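Local coordinates for protein cellulosomal scaffoldin (Acetivibrio cellulolyticus, PDB 3ZUC) that probably anchors the cellulosome to crystalline cellulose, this chain being the calcium-bound family 3b carbohydrate-binding module of the major scaffoldin, at residues Tyr46-Asp60 with Arg109-Asp123. Sequence-based numbering, arbitrary orientation. Where two conformers were deposited one is given.
With CA (calcium ion), chain B; EDO (1,2-ethanediol), chain C.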
ATOM      1  N   TYR A  46       0.971   4.567   5.406  1.00  4.75           N
ATOM      2  CA  TYR A  46       1.559   5.362   6.481  1.00  5.22           C
ATOM      3  C   TYR A  46       0.947   5.015   7.833  1.00  5.22           C
ATOM      4  O   TYR A  46      -0.275   4.867   7.961  1.00  5.51           O
ATOM      5  CB  TYR A  46       1.302   6.850   6.202  1.00  5.39           C
ATOM      6  CG  TYR A  46       1.948   7.360   4.942  1.00  5.44           C
ATOM      7  CD1 TYR A  46       3.265   7.802   4.958  1.00  5.58           C
ATOM      8  CD2 TYR A  46       1.271   7.389   3.731  1.00  5.57           C
ATOM      9  CE1 TYR A  46       3.897   8.263   3.827  1.00  6.06           C
ATOM     10  CE2 TYR A  46       1.892   7.850   2.586  1.00  6.28           C
ATOM     11  CZ  TYR A  46       3.206   8.285   2.625  1.00  6.19           C
ATOM     12  OH  TYR A  46       3.796   8.758   1.469  1.00  6.78           O
ATOM     13  N   PHE A  47       1.794   4.924   8.852  1.00  4.87           N
ATOM     14  CA  PHE A  47       1.335   4.483  10.149  1.00  5.10           C
ATOM     15  C   PHE A  47       2.282   4.955  11.248  1.00  5.16           C
ATOM     16  O   PHE A  47       3.391   5.424  10.980  1.00  5.32           O
ATOM     17  CB  PHE A  47       1.182   2.938  10.160  1.00  5.26           C
ATOM     18  CG  PHE A  47       2.470   2.176   9.949  1.00  5.21           C
ATOM     19  CD1 PHE A  47       3.004   1.987   8.676  1.00  5.41           C
ATOM     20  CD2 PHE A  47       3.147   1.603  11.026  1.00  5.58           C
ATOM     21  CE1 PHE A  47       4.178   1.271   8.492  1.00  5.74           C
ATOM     22  CE2 PHE A  47       4.306   0.886  10.843  1.00  5.92           C
ATOM     23  CZ  PHE A  47       4.829   0.710   9.572  1.00  5.63           C
ATOM     24  N   THR A  48       1.833   4.804  12.492  1.00  5.26           N
ATOM     25  CA  THR A  48       2.706   4.925  13.650  1.00  5.57           C
ATOM     26  C   THR A  48       3.003   3.521  14.168  1.00  5.37           C
ATOM     27  O   THR A  48       2.082   2.722  14.382  1.00  5.76           O
ATOM     28  CB  THR A  48       2.144   5.798  14.768  1.00  5.97           C
ATOM     29  OG1 THR A  48       0.963   5.188  15.275  1.00  6.51           O
ATOM     30  CG2 THR A  48       1.837   7.200  14.275  1.00  6.95           C
ATOM     31  N   VAL A  49       4.281   3.201  14.322  1.00  5.43           N
ATOM     32  CA  VAL A  49       4.694   1.835  14.594  1.00  5.66           C
ATOM     33  C   VAL A  49       4.332   1.325  15.989  1.00  5.89           C
ATOM     34  O   VAL A  49       4.188   0.119  16.161  1.00  6.73           O
ATOM     35  CB  VAL A  49       6.210   1.680  14.285  1.00  6.34           C
ATOM     36  CG1 VAL A  49       7.082   2.435  15.281  1.00  6.35           C
ATOM     37  CG2 VAL A  49       6.638   0.231  14.174  1.00  6.58           C
ATOM     38  N   ASP A  50       4.200   2.228  16.969  1.00  6.05           N
ATOM     39  CA  ASP A  50       3.850   1.833  18.341  1.00  6.17           C
ATOM     40  C   ASP A  50       4.848   0.810  18.900  1.00  6.78           C
ATOM     41  O   ASP A  50       4.475  -0.289  19.338  1.00  7.85           O
ATOM     42  CB  ASP A  50       2.424   1.299  18.413  1.00  6.68           C
ATOM     43  CG  ASP A  50       1.409   2.335  18.052  1.00  6.96           C
ATOM     44  OD1 ASP A  50       1.392   3.375  18.764  1.00  9.78           O
ATOM     45  OD2 ASP A  50       0.629   2.135  17.118  1.00  7.64           O
ATOM     46  N   GLY A  51       6.125   1.209  18.898  1.00  7.47           N
ATOM     47  CA  GLY A  51       7.211   0.343  19.310  1.00  9.07           C
ATOM     48  C   GLY A  51       7.926  -0.194  18.082  1.00  8.40           C
ATOM     49  O   GLY A  51       7.462  -1.126  17.435  1.00  8.83           O
ATOM     50  N   ASP A  52       9.049   0.421  17.745  1.00  7.75           N
ATOM     51  CA  ASP A  52       9.784   0.079  16.530  1.00  7.43           C
ATOM     52  C   ASP A  52      10.437  -1.294  16.714  1.00  6.82           C
ATOM     53  O   ASP A  52      11.055  -1.584  17.728  1.00  7.28           O
ATOM     54  CB  ASP A  52      10.845   1.136  16.242  1.00  8.21           C
ATOM     55  CG  ASP A  52      11.493   1.020  14.867  1.00  9.40           C
ATOM     56  OD1 ASP A  52      10.904   0.414  13.964  1.00  9.42           O
ATOM     57  OD2 ASP A  52      12.617   1.584  14.697  1.00 12.19           O
ATOM     58  N   LYS A  53      10.267  -2.139  15.704  1.00  6.84           N
ATOM     59  CA  LYS A  53      10.884  -3.453  15.624  1.00  6.64           C
ATOM     60  C   LYS A  53      11.120  -3.717  14.142  1.00  6.94           C
ATOM     61  O   LYS A  53      10.494  -3.091  13.278  1.00  8.22           O
ATOM     62  CB  LYS A  53       9.957  -4.552  16.166  1.00  6.78           C
ATOM     63  CG  LYS A  53       9.540  -4.363  17.617  1.00  6.62           C
ATOM     64  CD  LYS A  53      10.704  -4.589  18.587  1.00  7.28           C
ATOM     65  CE  LYS A  53      10.408  -4.148  20.004  1.00  7.73           C
ATOM     66  NZ  LYS A  53       9.199  -4.818  20.572  1.00  7.70           N
ATOM     67  N   ALA A  54      12.023  -4.637  13.829  0.58  7.01           N
ATOM     68  CA  ALA A  54      12.113  -5.163  12.474  0.58  6.69           C
ATOM     69  C   ALA A  54      10.702  -5.558  12.036  0.58  6.07           C
ATOM     70  O   ALA A  54       9.973  -6.149  12.836  0.58  6.69           O
ATOM     71  CB  ALA A  54      13.028  -6.385  12.450  0.58  6.76           C
ATOM     72  N   GLN A  55      10.323  -5.218  10.798  1.00  6.54           N
ATOM     73  CA  GLN A  55       9.040  -5.595  10.241  1.00  5.94           C
ATOM     74  C   GLN A  55       9.239  -6.320   8.921  1.00  6.04           C
ATOM     75  O   GLN A  55      10.221  -6.099   8.219  1.00  6.81           O
ATOM     76  CB  GLN A  55       8.174  -4.348  10.031  1.00  6.27           C
ATOM     77  CG  GLN A  55       7.744  -3.748  11.371  1.00  6.38           C
ATOM     78  CD  GLN A  55       7.260  -2.328  11.208  1.00  6.81           C
ATOM     79  OE1 GLN A  55       8.093  -1.411  10.959  1.00  9.44           O
ATOM     80  NE2 GLN A  55       5.995  -2.102  11.309  1.00  5.83           N
ATOM     81  N   THR A  56       8.271  -7.166   8.605  1.00  5.86           N
ATOM     82  CA  THR A  56       8.238  -7.918   7.359  1.00  6.04           C
ATOM     83  C   THR A  56       6.878  -7.727   6.711  1.00  5.69           C
ATOM     84  O   THR A  56       5.854  -7.799   7.389  1.00  6.02           O
ATOM     85  CB  THR A  56       8.477  -9.409   7.610  1.00  7.58           C
ATOM     86  OG1 THR A  56       9.718  -9.585   8.279  1.00  9.08           O
ATOM     87  CG2 THR A  56       8.517 -10.181   6.299  1.00  9.02           C
ATOM     88  N   PHE A  57       6.898  -7.500   5.399  1.00  5.97           N
ATOM     89  CA  PHE A  57       5.710  -7.512   4.557  1.00  5.78           C
ATOM     90  C   PHE A  57       5.664  -8.807   3.752  1.00  5.90           C
ATOM     91  O   PHE A  57       6.666  -9.221   3.173  1.00  6.51           O
ATOM     92  CB  PHE A  57       5.762  -6.319   3.593  1.00  6.54           C
ATOM     93  CG  PHE A  57       4.647  -6.305   2.569  1.00  6.66           C
ATOM     94  CD1 PHE A  57       3.392  -5.857   2.899  1.00  8.01           C
ATOM     95  CD2 PHE A  57       4.852  -6.769   1.286  1.00  7.46           C
ATOM     96  CE1 PHE A  57       2.373  -5.832   1.963  1.00  9.27           C
ATOM     97  CE2 PHE A  57       3.819  -6.747   0.341  1.00  8.55           C
ATOM     98  CZ  PHE A  57       2.589  -6.290   0.689  1.00  9.25           C
ATOM     99  N   TRP A  58       4.464  -9.375   3.678  1.00  5.93           N
ATOM    100  CA  TRP A  58       4.187 -10.497   2.805  1.00  6.56           C
ATOM    101  C   TRP A  58       3.046 -10.115   1.878  1.00  6.89           C
ATOM    102  O   TRP A  58       2.017  -9.631   2.329  1.00  8.45           O
ATOM    103  CB  TRP A  58       3.760 -11.720   3.621  1.00  8.34           C
ATOM    104  CG  TRP A  58       4.757 -12.165   4.648  1.00  8.99           C
ATOM    105  CD1 TRP A  58       5.824 -13.005   4.482  1.00 11.40           C
ATOM    106  CD2 TRP A  58       4.767 -11.793   6.037  1.00  8.71           C
ATOM    107  NE1 TRP A  58       6.496 -13.166   5.684  1.00 12.11           N
ATOM    108  CE2 TRP A  58       5.869 -12.426   6.644  1.00 10.61           C
ATOM    109  CE3 TRP A  58       3.969 -10.965   6.818  1.00  8.63           C
ATOM    110  CZ2 TRP A  58       6.169 -12.272   8.002  1.00 11.24           C
ATOM    111  CZ3 TRP A  58       4.269 -10.814   8.160  1.00  9.51           C
ATOM    112  CH2 TRP A  58       5.359 -11.458   8.732  1.00 10.72           C
ATOM    113  N   CYS A  59       3.210 -10.358   0.587  1.00  6.80           N
ATOM    114  CA  CYS A  59       2.077 -10.322  -0.331  1.00  6.80           C
ATOM    115  C   CYS A  59       1.527 -11.734  -0.394  1.00  7.35           C
ATOM    116  O   CYS A  59       2.221 -12.659  -0.820  1.00  8.59           O
ATOM    117  CB  CYS A  59       2.495  -9.828  -1.709  1.00  7.52           C
ATOM    118  SG  CYS A  59       1.095  -9.826  -2.872  1.00  7.82           S
ATOM    119  N   ASP A  60       0.305 -11.910   0.076  1.00  7.27           N
ATOM    120  CA  ASP A  60      -0.324 -13.222   0.047  1.00  7.79           C
ATOM    121  C   ASP A  60      -0.921 -13.530  -1.308  1.00  8.29           C
ATOM    122  O   ASP A  60      -0.934 -14.694  -1.728  1.00  9.62           O
ATOM    123  CB  ASP A  60      -1.370 -13.319   1.135  1.00  8.83           C
ATOM    124  CG  ASP A  60      -0.774 -13.215   2.516  1.00  8.58           C
ATOM    125  OD1 ASP A  60       0.318 -13.762   2.769  1.00  9.92           O
ATOM    126  OD2 ASP A  60      -1.401 -12.561   3.358  1.00  9.29           O
ATOM    127  N   ARG A 109       0.069  -8.576   4.234  0.54  6.99           N
ATOM    128  CA  ARG A 109       0.096  -8.342   5.682  0.54  6.51           C
ATOM    129  C   ARG A 109       1.487  -7.824   6.019  0.54  5.97           C
ATOM    130  O   ARG A 109       2.450  -8.068   5.293  0.54  6.50           O
ATOM    131  CB  ARG A 109      -0.171  -9.639   6.533  0.54  6.25           C
ATOM    132  CG  ARG A 109      -1.502 -10.336   6.251  0.54  8.63           C
ATOM    133  CD  ARG A 109      -1.454 -11.776   6.762  0.54  9.81           C
ATOM    134  NE  ARG A 109      -0.502 -12.534   5.972  0.54  8.51           N
ATOM    135  CZ  ARG A 109       0.660 -13.029   6.376  0.54  7.71           C
ATOM    136  NH1 ARG A 109       1.060 -12.961   7.650  0.54  8.34           N
ATOM    137  NH2 ARG A 109       1.429 -13.602   5.460  0.54  7.75           N
ATOM    138  N   PHE A 110       1.605  -7.165   7.168  1.00  5.52           N
ATOM    139  CA  PHE A 110       2.897  -6.954   7.790  1.00  5.36           C
ATOM    140  C   PHE A 110       2.799  -7.049   9.295  1.00  5.36           C
ATOM    141  O   PHE A 110       1.739  -6.862   9.894  1.00  5.86           O
ATOM    142  CB  PHE A 110       3.591  -5.679   7.308  1.00  5.84           C
ATOM    143  CG  PHE A 110       2.926  -4.345   7.619  1.00  5.69           C
ATOM    144  CD1 PHE A 110       2.051  -3.756   6.714  1.00  6.10           C
ATOM    145  CD2 PHE A 110       3.285  -3.630   8.756  1.00  6.48           C
ATOM    146  CE1 PHE A 110       1.553  -2.485   6.933  1.00  7.02           C
ATOM    147  CE2 PHE A 110       2.778  -2.349   8.975  1.00  7.01           C
ATOM    148  CZ  PHE A 110       1.928  -1.782   8.062  1.00  7.14           C
ATOM    149  N   ALA A 111       3.938  -7.390   9.898  1.00  5.44           N
ATOM    150  CA  ALA A 111       4.039  -7.641  11.327  1.00  5.56           C
ATOM    151  C   ALA A 111       5.461  -7.366  11.791  1.00  5.67           C
ATOM    152  O   ALA A 111       6.401  -7.309  10.999  1.00  6.36           O
ATOM    153  CB  ALA A 111       3.655  -9.078  11.662  1.00  6.68           C
ATOM    154  N   LYS A 112       5.607  -7.260  13.106  1.00  5.86           N
ATOM    155  CA  LYS A 112       6.895  -7.086  13.762  1.00  5.92           C
ATOM    156  C   LYS A 112       7.556  -8.440  14.013  1.00  6.18           C
ATOM    157  O   LYS A 112       6.893  -9.468  14.153  1.00  6.83           O
ATOM    158  CB  LYS A 112       6.686  -6.377  15.101  1.00  6.44           C
ATOM    159  CG  LYS A 112       6.056  -5.014  14.941  1.00  6.95           C
ATOM    160  CD  LYS A 112       5.814  -4.341  16.290  1.00  7.15           C
ATOM    161  CE  LYS A 112       5.009  -3.091  16.096  1.00  7.81           C
ATOM    162  NZ  LYS A 112       4.821  -2.328  17.360  1.00  7.79           N
ATOM    163  N   SER A 113       8.879  -8.422  14.129  1.00  6.39           N
ATOM    164  CA  SER A 113       9.642  -9.663  14.270  1.00  7.21           C
ATOM    165  C   SER A 113       9.277 -10.457  15.510  1.00  7.09           C
ATOM    166  O   SER A 113       9.420 -11.682  15.508  1.00  8.20           O
ATOM    167  CB  SER A 113      11.122  -9.345  14.284  1.00  8.83           C
ATOM    168  OG  SER A 113      11.390  -8.484  15.375  1.00  9.28           O
ATOM    169  N   ASP A 114       8.860  -9.764  16.570  1.00  6.85           N
ATOM    170  CA  ASP A 114       8.472 -10.370  17.829  1.00  7.09           C
ATOM    171  C   ASP A 114       6.955 -10.472  17.980  1.00  7.49           C
ATOM    172  O   ASP A 114       6.487 -10.891  19.050  1.00  9.10           O
ATOM    173  CB  ASP A 114       9.108  -9.626  19.011  1.00  6.96           C
ATOM    174  CG  ASP A 114       8.720  -8.161  19.100  1.00  6.36           C
ATOM    175  OD1 ASP A 114       7.840  -7.713  18.325  1.00  6.56           O
ATOM    176  OD2 ASP A 114       9.319  -7.473  19.966  1.00  7.15           O
ATOM    177  N   TRP A 115       6.205 -10.146  16.922  1.00  7.16           N
ATOM    178  CA  TRP A 115       4.752 -10.288  16.902  1.00  7.76           C
ATOM    179  C   TRP A 115       4.052  -9.453  17.959  1.00  8.16           C
ATOM    180  O   TRP A 115       2.908  -9.709  18.306  1.00 10.01           O
ATOM    181  CB  TRP A 115       4.335 -11.784  16.873  1.00  9.23           C
ATOM    182  CG  TRP A 115       4.694 -12.351  15.537  1.00 10.21           C
ATOM    183  CD1 TRP A 115       5.887 -12.882  15.145  1.00 11.85           C
ATOM    184  CD2 TRP A 115       3.870 -12.339  14.382  1.00 10.28           C
ATOM    185  NE1 TRP A 115       5.845 -13.222  13.803  1.00 13.78           N
ATOM    186  CE2 TRP A 115       4.612 -12.881  13.313  1.00 12.73           C
ATOM    187  CE3 TRP A 115       2.567 -11.913  14.146  1.00 11.74           C
ATOM    188  CZ2 TRP A 115       4.074 -13.043  12.045  1.00 14.12           C
ATOM    189  CZ3 TRP A 115       2.042 -12.069  12.880  1.00 13.14           C
ATOM    190  CH2 TRP A 115       2.797 -12.622  11.857  1.00 14.06           C
ATOM    191  N   THR A 116       4.706  -8.388  18.403  1.00  7.57           N
ATOM    192  CA  THR A 116       4.079  -7.459  19.329  1.00  7.94           C
ATOM    193  C   THR A 116       3.093  -6.521  18.608  1.00  7.51           C
ATOM    194  O   THR A 116       3.076  -6.388  17.381  1.00  8.27           O
ATOM    195  CB  THR A 116       5.140  -6.680  20.133  1.00  8.55           C
ATOM    196  OG1 THR A 116       6.014  -5.982  19.237  1.00  7.85           O
ATOM    197  CG2 THR A 116       5.925  -7.633  21.059  1.00  9.38           C
ATOM    198  N   ASN A 117       2.234  -5.872  19.377  1.00  7.59           N
ATOM    199  CA  ASN A 117       1.093  -5.181  18.812  1.00  7.40           C
ATOM    200  C   ASN A 117       1.385  -3.810  18.228  1.00  7.04           C
ATOM    201  O   ASN A 117       2.273  -3.074  18.676  1.00  8.01           O
ATOM    202  CB  ASN A 117      -0.013  -5.037  19.848  1.00  8.51           C
ATOM    203  CG  ASN A 117      -0.684  -6.357  20.178  1.00 10.19           C
ATOM    204  OD1 ASN A 117      -0.719  -7.278  19.369  1.00 11.50           O
ATOM    205  ND2 ASN A 117      -1.206  -6.450  21.383  1.00 13.19           N
ATOM    206  N   TYR A 118       0.566  -3.475  17.243  1.00  6.69           N
ATOM    207  CA  TYR A 118       0.314  -2.147  16.739  1.00  6.76           C
ATOM    208  C   TYR A 118      -0.972  -1.580  17.363  1.00  7.19           C
ATOM    209  O   TYR A 118      -1.839  -2.343  17.777  1.00  7.98           O
ATOM    210  CB  TYR A 118       0.066  -2.199  15.235  1.00  6.35           C
ATOM    211  CG  TYR A 118       1.214  -2.690  14.392  1.00  6.34           C
ATOM    212  CD1 TYR A 118       2.226  -1.833  14.001  1.00  6.55           C
ATOM    213  CD2 TYR A 118       1.269  -3.996  13.948  1.00  7.09           C
ATOM    214  CE1 TYR A 118       3.261  -2.264  13.182  1.00  6.48           C
ATOM    215  CE2 TYR A 118       2.290  -4.435  13.144  1.00  7.36           C
ATOM    216  CZ  TYR A 118       3.284  -3.568  12.738  1.00  6.37           C
ATOM    217  OH  TYR A 118       4.295  -4.050  11.945  1.00  7.03           O
ATOM    218  N   ASN A 119      -1.099  -0.245  17.375  1.00  6.70           N
ATOM    219  CA  ASN A 119      -2.387   0.441  17.530  1.00  6.77           C
ATOM    220  C   ASN A 119      -2.778   0.998  16.180  1.00  6.17           C
ATOM    221  O   ASN A 119      -2.209   1.993  15.722  1.00  6.36           O
ATOM    222  CB  ASN A 119      -2.312   1.583  18.556  1.00  7.60           C
ATOM    223  CG  ASN A 119      -3.566   2.416  18.565  1.00  8.35           C
ATOM    224  OD1 ASN A 119      -4.650   1.913  18.243  1.00  8.92           O
ATOM    225  ND2 ASN A 119      -3.439   3.686  18.916  1.00  9.55           N
ATOM    226  N   GLN A 120      -3.719   0.360  15.494  1.00  6.23           N
ATOM    227  CA  GLN A 120      -4.094   0.812  14.159  1.00  6.51           C
ATOM    228  C   GLN A 120      -4.838   2.142  14.179  1.00  6.67           C
ATOM    229  O   GLN A 120      -4.856   2.865  13.176  1.00  7.13           O
ATOM    230  CB  GLN A 120      -4.946  -0.225  13.430  1.00  6.49           C
ATOM    231  CG  GLN A 120      -4.287  -1.574  13.306  1.00  6.70           C
ATOM    232  CD  GLN A 120      -4.840  -2.346  12.134  1.00  6.50           C
ATOM    233  OE1 GLN A 120      -4.451  -2.078  10.993  1.00  6.46           O
ATOM    234  NE2 GLN A 120      -5.766  -3.267  12.388  1.00  6.85           N
ATOM    235  N   ALA A 121      -5.501   2.454  15.295  1.00  7.30           N
ATOM    236  CA  ALA A 121      -6.485   3.521  15.294  1.00  8.46           C
ATOM    237  C   ALA A 121      -5.906   4.885  14.948  1.00  8.35           C
ATOM    238  O   ALA A 121      -6.625   5.720  14.394  1.00  9.86           O
ATOM    239  CB  ALA A 121      -7.185   3.595  16.645  1.00  9.36           C
ATOM    240  N   ASP A 122      -4.639   5.122  15.286  1.00  7.49           N
ATOM    241  CA  ASP A 122      -4.007   6.406  15.012  1.00  7.49           C
ATOM    242  C   ASP A 122      -3.255   6.466  13.687  1.00  7.41           C
ATOM    243  O   ASP A 122      -2.621   7.478  13.407  1.00  8.58           O
ATOM    244  CB  ASP A 122      -3.082   6.824  16.152  1.00  8.29           C
ATOM    245  CG  ASP A 122      -1.809   5.992  16.241  1.00  7.83           C
ATOM    246  OD1 ASP A 122      -1.831   4.815  15.828  1.00  7.25           O
ATOM    247  OD2 ASP A 122      -0.793   6.527  16.750  1.00  8.72           O
ATOM    248  N   ASP A 123      -3.313   5.419  12.871  1.00  6.33           N
ATOM    249  CA  ASP A 123      -2.499   5.393  11.675  1.00  5.76           C
ATOM    250  C   ASP A 123      -3.107   6.233  10.559  1.00  5.77           C
ATOM    251  O   ASP A 123      -4.284   6.089  10.236  1.00  6.56           O
ATOM    252  CB  ASP A 123      -2.334   3.951  11.194  1.00  5.91           C
ATOM    253  CG  ASP A 123      -1.529   3.094  12.161  1.00  5.52           C
ATOM    254  OD1 ASP A 123      -0.789   3.676  12.989  1.00  5.52           O
ATOM    255  OD2 ASP A 123      -1.624   1.841  12.043  1.00  5.80           O
TER
HETATM  256 CA    CA B1154      -0.230   3.120  15.207  1.00  5.69          CA
HETATM  257  C1  EDO C1155       7.688  10.251   1.117  0.57  9.34           C
HETATM  258  O1  EDO C1155       7.099   9.630  -0.021  0.57  8.38           O
HETATM  259  C2  EDO C1155       6.797  10.069   2.329  0.57 10.13           C
HETATM  260  O2  EDO C1155       5.505  10.639   2.084  0.57  8.31           O
HETATM  261  O   HOH W   1      -0.724   4.881  19.237  1.00 13.02           O
HETATM  262  O   HOH W   2       4.103  -2.946  20.695  1.00 28.21           O
HETATM  263  O   HOH W   3       6.699  -3.452  19.749  1.00 12.50           O
HETATM  264  O   HOH W   4      -0.065   0.942  14.055  1.00  6.25           O
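T48 and D50 meet N119, D122 and D123 around a calcium ion, a worked example of a metal fastening two segments distant in sequence. T48 chelates it through backbone O and side-chain OG1; D50 OD2, N119 O, D122 OD1, D123 OD1 and a water complete seven ligands. Hydrogen bonds among the ligand residues themselves hold the carboxylates: T48 OG1 donates to D122 OD2 (2.7 Å), while T48 N reaches D123 OD1 and N119 N reaches D50 OD2, each from above the carboxylate plane.

A buried lysine makes the next link. K112, its chain extended beyond CG, passes CE over one face of the Y118 ring and sends NZ to V49 O (2.8 Å) and, on a lone pair, to G51 O (2.9 Å); N117 O accepts from it too, so backbone carbonyls probably offset much of its charge.

Both segments belong to the β-sandwich of the CBM3 module: 55-60, an outermost strand of one sheet, pairs antiparallel with 109-112, T56 with A111 and W58 with R109 as hydrogen-bonded pairs. Between the sheets, F110 CE2 lies over one face of F47, 3.7 Å from its CZ, the ring planes 46° apart; F73 meets F110 edge-to-face.

Two salt bridges flank this pairing, one alongside the strands and one at the turn beyond them. In one of its two conformers R109, bent at chi3 (-67°), grips D60 side-on in the guanidinium plane, NE to OD2 (2.8 Å) and NH2 to OD1 (2.9 Å), with W58 CE3 over one guanidinium face. At the turn, K53 NZ takes the syn lone pair of D114 OD2 (2.7 Å); the other carboxylate oxygen, D114 OD1, accepts from T116 N in an Asx turn.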